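Local coordinates for protein receptor-type adenylate cyclase gresag 4.1 (Trypanosoma brucei, PDB 1FX2) that catalyses the conversion of ATP into cyclic AMP and diphosphate through its class III catalytic domain and could act as a receptor for an unknown ligand, at residues C54-V57 with S63-I66; S70-V75 with A188-Q193. All coordinates share one frame; numbering follows the deposited sequence.

Contact 1: residues C54-V57 with S63-I66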
# COMPACT_ATOMS: atom_id res chain seq x y z
N CYS A 54 17.76 -9.86 16.02
CA CYS A 54 16.34 -9.84 16.37
C CYS A 54 16.07 -10.70 17.61
O CYS A 54 17.05 -11.30 18.18
CB CYS A 54 15.51 -10.33 15.14
SG CYS A 54 15.53 -9.24 13.73
N TYR A 55 14.81 -10.87 17.99
CA TYR A 55 14.49 -11.58 19.21
C TYR A 55 13.37 -12.56 18.94
O TYR A 55 12.30 -12.19 18.46
CB TYR A 55 14.00 -10.53 20.24
CG TYR A 55 13.58 -11.09 21.58
CD1 TYR A 55 14.53 -11.57 22.46
CD2 TYR A 55 12.25 -11.11 21.95
CE1 TYR A 55 14.16 -12.05 23.72
CE2 TYR A 55 11.84 -11.61 23.21
CZ TYR A 55 12.83 -12.07 24.07
OH TYR A 55 12.43 -12.55 25.31
N GLU A 56 13.61 -13.82 19.28
CA GLU A 56 12.56 -14.80 19.13
C GLU A 56 11.58 -14.62 20.26
O GLU A 56 11.95 -14.91 21.45
CB GLU A 56 13.16 -16.23 19.14
CG GLU A 56 12.12 -17.36 18.91
CD GLU A 56 12.79 -18.73 18.86
OE1 GLU A 56 13.95 -18.81 18.45
OE2 GLU A 56 12.07 -19.65 19.30
N VAL A 57 10.31 -14.29 19.98
CA VAL A 57 9.32 -14.11 21.05
C VAL A 57 8.83 -15.49 21.42
O VAL A 57 8.78 -15.84 22.64
CB VAL A 57 8.16 -13.22 20.57
CG1 VAL A 57 7.12 -13.07 21.69
CG2 VAL A 57 8.75 -11.90 20.05
N SER A 63 5.24 -22.14 13.49
CA SER A 63 4.98 -20.70 13.41
C SER A 63 5.96 -19.94 14.29
O SER A 63 5.97 -20.13 15.53
CB SER A 63 3.59 -20.42 13.91
OG SER A 63 2.52 -21.26 13.35
N PHE A 64 6.70 -19.00 13.72
CA PHE A 64 7.61 -18.11 14.51
C PHE A 64 6.95 -16.75 14.71
O PHE A 64 6.23 -16.23 13.81
CB PHE A 64 8.98 -17.86 13.81
CG PHE A 64 10.00 -18.88 14.10
CD1 PHE A 64 10.00 -20.07 13.42
CD2 PHE A 64 11.00 -18.65 15.04
CE1 PHE A 64 10.98 -21.00 13.69
CE2 PHE A 64 11.96 -19.54 15.31
CZ PHE A 64 11.99 -20.77 14.63
N MET A 65 7.21 -16.18 15.89
CA MET A 65 6.88 -14.74 16.18
C MET A 65 8.22 -14.16 16.56
O MET A 65 8.85 -14.56 17.56
CB MET A 65 5.82 -14.60 17.29
CG MET A 65 5.56 -13.10 17.56
SD MET A 65 4.43 -13.07 19.00
CE MET A 65 4.34 -11.28 19.35
N ILE A 66 8.66 -13.16 15.80
CA ILE A 66 10.02 -12.55 15.98
C ILE A 66 9.86 -11.02 16.12
O ILE A 66 9.02 -10.43 15.42
CB ILE A 66 10.89 -12.83 14.72
CG1 ILE A 66 11.10 -14.36 14.56
CG2 ILE A 66 12.30 -12.13 14.86
CD1 ILE A 66 11.55 -14.75 13.18
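With CG anti to the backbone N (chi1 -177°) and an extended chain beyond it, Glu56 sends its carboxylate along the sheet to Phe64, whose CG lies anti to the carbonyl carbon and beside the backbone N. The two belong to adjacent strands of a beta hairpin, 55-60 and 63-68, at one edge of the chain's central sheet in the class III cyclase catalytic domain. Carboxylate and ring planes stand 67° apart, and Glu56 CD comes 3.7 Å from Phe64 CE2. Glu56 and Ile66 make an antiparallel non-hydrogen-bonded pair, their CA atoms 4.6 Å apart, with both side chains on the same face as Phe64. On that face, beneath helix 34-51, both meet Ile49, and Glu56 OE2 forms a salt bridge with Arg46 and is hydrogen-bonded to Thr59 OG1. A CA-H...O contact runs from Ile66 CA to Tyr55 O at 3.4 Å. Cys54 CB rests on the CG2 branch of Ile66 at 3.7 Å. The other face, on the side of strand 154-157, carries Val57 and Met65. The extended Met65 chain crosses Val57 at a slant, with SD 3.8 Å from Val57 CG1. The hairpin leads through Asp62, a predicted magnesium ligand together with Asp19, and Ser63 OG is hydrogen-bonded to Asp19 OD2, linking the second strand to this probable metal site. The backbone of Met65 bonds to Lys58 as well as to Val57, so two successive residues of one strand lie opposite a single partner on the other; with the helix-like backbone angles of Val57, this is consistent with a classic beta bulge. Of these bonds, Val57 N donates to Met65 O over 2.8 Å, with an N-H...O angle of 150°.

Contact 2: residues S70-V75 with A188-Q193; sequences SPFAAV and AEDRKQ
Phe72, whose ring lies under the carboxylate of Asp190, sits in the first turn of helix 71-87. That helix is introduced by Ser70 at the N-cap position, where OG accepts from Ala73 N over 3.0 Å at an angle of 159°. Pro71 follows as the first helical residue. Next comes Phe72, which carries the contact: its CG is anti to the backbone N (chi1 -169°), directing the ring at the second helix. The carboxylate lies flat over one ring face, the planes only 1° apart. Asp190 OD1 is 3.5 Å from Phe72 CG, displaced toward the rim of the ring, while Asp190 CB reaches Phe72 CD1 at 3.7 Å. Farther out on the ring, Phe72 CZ meets Gln193 CB obliquely at 4.1 Å, before the glutamine chain bends off at its second torsion. The backbone of Phe72 joins in through a water, which accepts from Phe72 N at 3.0 Å and donates to Asp190 OD2 at 3.0 Å. Beyond Phe72 the helix turns inward, and Ala74 packs on strand 63-68. On helix 188-192, Lys192 forms a salt bridge with Asp89 of the second subunit. The contact thus joins the first turn of helix 71-87 to the short helix 188-192 and the residue after it, at the surface of the cyclase domain and away from the annotated sites. The face of an aromatic ring is electron-rich, so a carboxylate lying there, if charged, would probably be mildly disfavoured; its position probably owes more to the grip on OD2, which takes the bridging water and the backbone N of Ser187, and perhaps to the positive N-terminal turns of both helices.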
# COMPACT_ATOMS: atom_id res chain seq x y z
N SER A 70 14.74 -2.84 14.98
CA SER A 70 15.05 -2.19 13.71
C SER A 70 14.11 -2.69 12.60
O SER A 70 14.10 -3.88 12.32
CB SER A 70 16.50 -2.59 13.29
OG SER A 70 16.74 -2.30 11.94
N PRO A 71 13.42 -1.84 11.92
CA PRO A 71 12.55 -2.30 10.84
C PRO A 71 13.39 -2.89 9.71
O PRO A 71 13.03 -3.92 9.13
CB PRO A 71 11.85 -1.02 10.39
CG PRO A 71 11.88 -0.14 11.61
CD PRO A 71 13.19 -0.39 12.22
N PHE A 72 14.55 -2.30 9.37
CA PHE A 72 15.35 -2.82 8.22
C PHE A 72 15.93 -4.20 8.58
O PHE A 72 15.97 -5.07 7.69
CB PHE A 72 16.48 -1.83 7.82
CG PHE A 72 17.16 -2.17 6.51
CD1 PHE A 72 16.43 -2.25 5.35
CD2 PHE A 72 18.53 -2.37 6.47
CE1 PHE A 72 17.09 -2.52 4.13
CE2 PHE A 72 19.17 -2.64 5.24
CZ PHE A 72 18.43 -2.69 4.14
N ALA A 73 16.29 -4.44 9.83
CA ALA A 73 16.82 -5.74 10.15
C ALA A 73 15.75 -6.78 9.96
O ALA A 73 16.06 -7.90 9.54
CB ALA A 73 17.32 -5.75 11.61
N ALA A 74 14.51 -6.48 10.29
CA ALA A 74 13.44 -7.45 10.14
C ALA A 74 13.23 -7.74 8.64
O ALA A 74 12.97 -8.89 8.24
CB ALA A 74 12.18 -6.86 10.72
N VAL A 75 13.26 -6.72 7.79
CA VAL A 75 13.10 -6.90 6.39
C VAL A 75 14.28 -7.71 5.85
O VAL A 75 14.07 -8.64 5.00
CB VAL A 75 13.03 -5.52 5.69
CG1 VAL A 75 13.18 -5.64 4.18
CG2 VAL A 75 11.73 -4.91 6.05
N ALA A 188 14.48 6.36 4.06
CA ALA A 188 14.52 6.49 2.61
C ALA A 188 15.67 5.73 1.97
O ALA A 188 15.52 5.09 0.92
CB ALA A 188 14.60 8.04 2.23
N GLU A 189 16.83 5.75 2.67
CA GLU A 189 17.99 5.06 2.15
C GLU A 189 17.76 3.54 2.22
O GLU A 189 18.12 2.80 1.27
CB GLU A 189 19.28 5.45 2.94
CG GLU A 189 20.53 4.63 2.56
CD GLU A 189 21.08 4.87 1.13
OE1 GLU A 189 21.97 5.73 0.99
OE2 GLU A 189 20.68 4.17 0.16
N ASP A 190 17.12 3.09 3.31
CA ASP A 190 16.79 1.64 3.48
C ASP A 190 15.84 1.25 2.31
O ASP A 190 15.98 0.18 1.72
CB ASP A 190 15.92 1.33 4.73
CG ASP A 190 16.61 1.47 6.14
OD1 ASP A 190 17.83 1.30 6.28
OD2 ASP A 190 15.86 1.67 7.16
N ARG A 191 14.84 2.08 1.98
CA ARG A 191 13.93 1.71 0.92
C ARG A 191 14.60 1.57 -0.43
O ARG A 191 14.07 0.89 -1.33
CB ARG A 191 12.74 2.67 0.81
CG ARG A 191 11.85 2.45 2.05
CD ARG A 191 10.53 3.22 1.92
NE ARG A 191 10.79 4.62 1.99
CZ ARG A 191 10.78 5.23 3.13
NH1 ARG A 191 10.50 4.52 4.22
NH2 ARG A 191 10.99 6.55 3.16
N LYS A 192 15.69 2.32 -0.68
CA LYS A 192 16.37 2.17 -1.94
C LYS A 192 17.04 0.83 -2.09
O LYS A 192 17.37 0.45 -3.23
CB LYS A 192 17.48 3.23 -2.10
CG LYS A 192 16.81 4.63 -2.16
CD LYS A 192 17.80 5.72 -2.47
CE LYS A 192 16.98 7.10 -2.47
NZ LYS A 192 17.87 8.06 -3.13
N GLN A 193 17.25 0.14 -0.98
CA GLN A 193 17.89 -1.16 -1.02
C GLN A 193 16.96 -2.32 -1.14
O GLN A 193 17.40 -3.47 -1.12
CB GLN A 193 18.73 -1.39 0.23
CG GLN A 193 19.80 -0.27 0.36
CD GLN A 193 21.01 -0.50 -0.54
OE1 GLN A 193 21.06 -0.03 -1.70
NE2 GLN A 193 21.99 -1.26 -0.02
O HOH W 1 15.27 0.58 9.87

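How the contacts relate
Contact 1 lies mainly in the buried interior and contact 2 at the surface, their centres about 19 Å apart. They follow in series along the chain: strand 63-68, the second partner of the first, runs on into helix 71-87, the first partner of the second, and the two do not otherwise touch. Contact 1 joins neighbouring strands of one hairpin, so a direct backbone hydrogen bond and apolar side chains on both sheet faces carry it. Contact 2 brings together helices distant in sequence with about half the buried surface; no direct hydrogen bond crosses it, and a water supplies the polar link. Each pairs a phenylalanine with an acid, obliquely in contact 1 but stacked in contact 2.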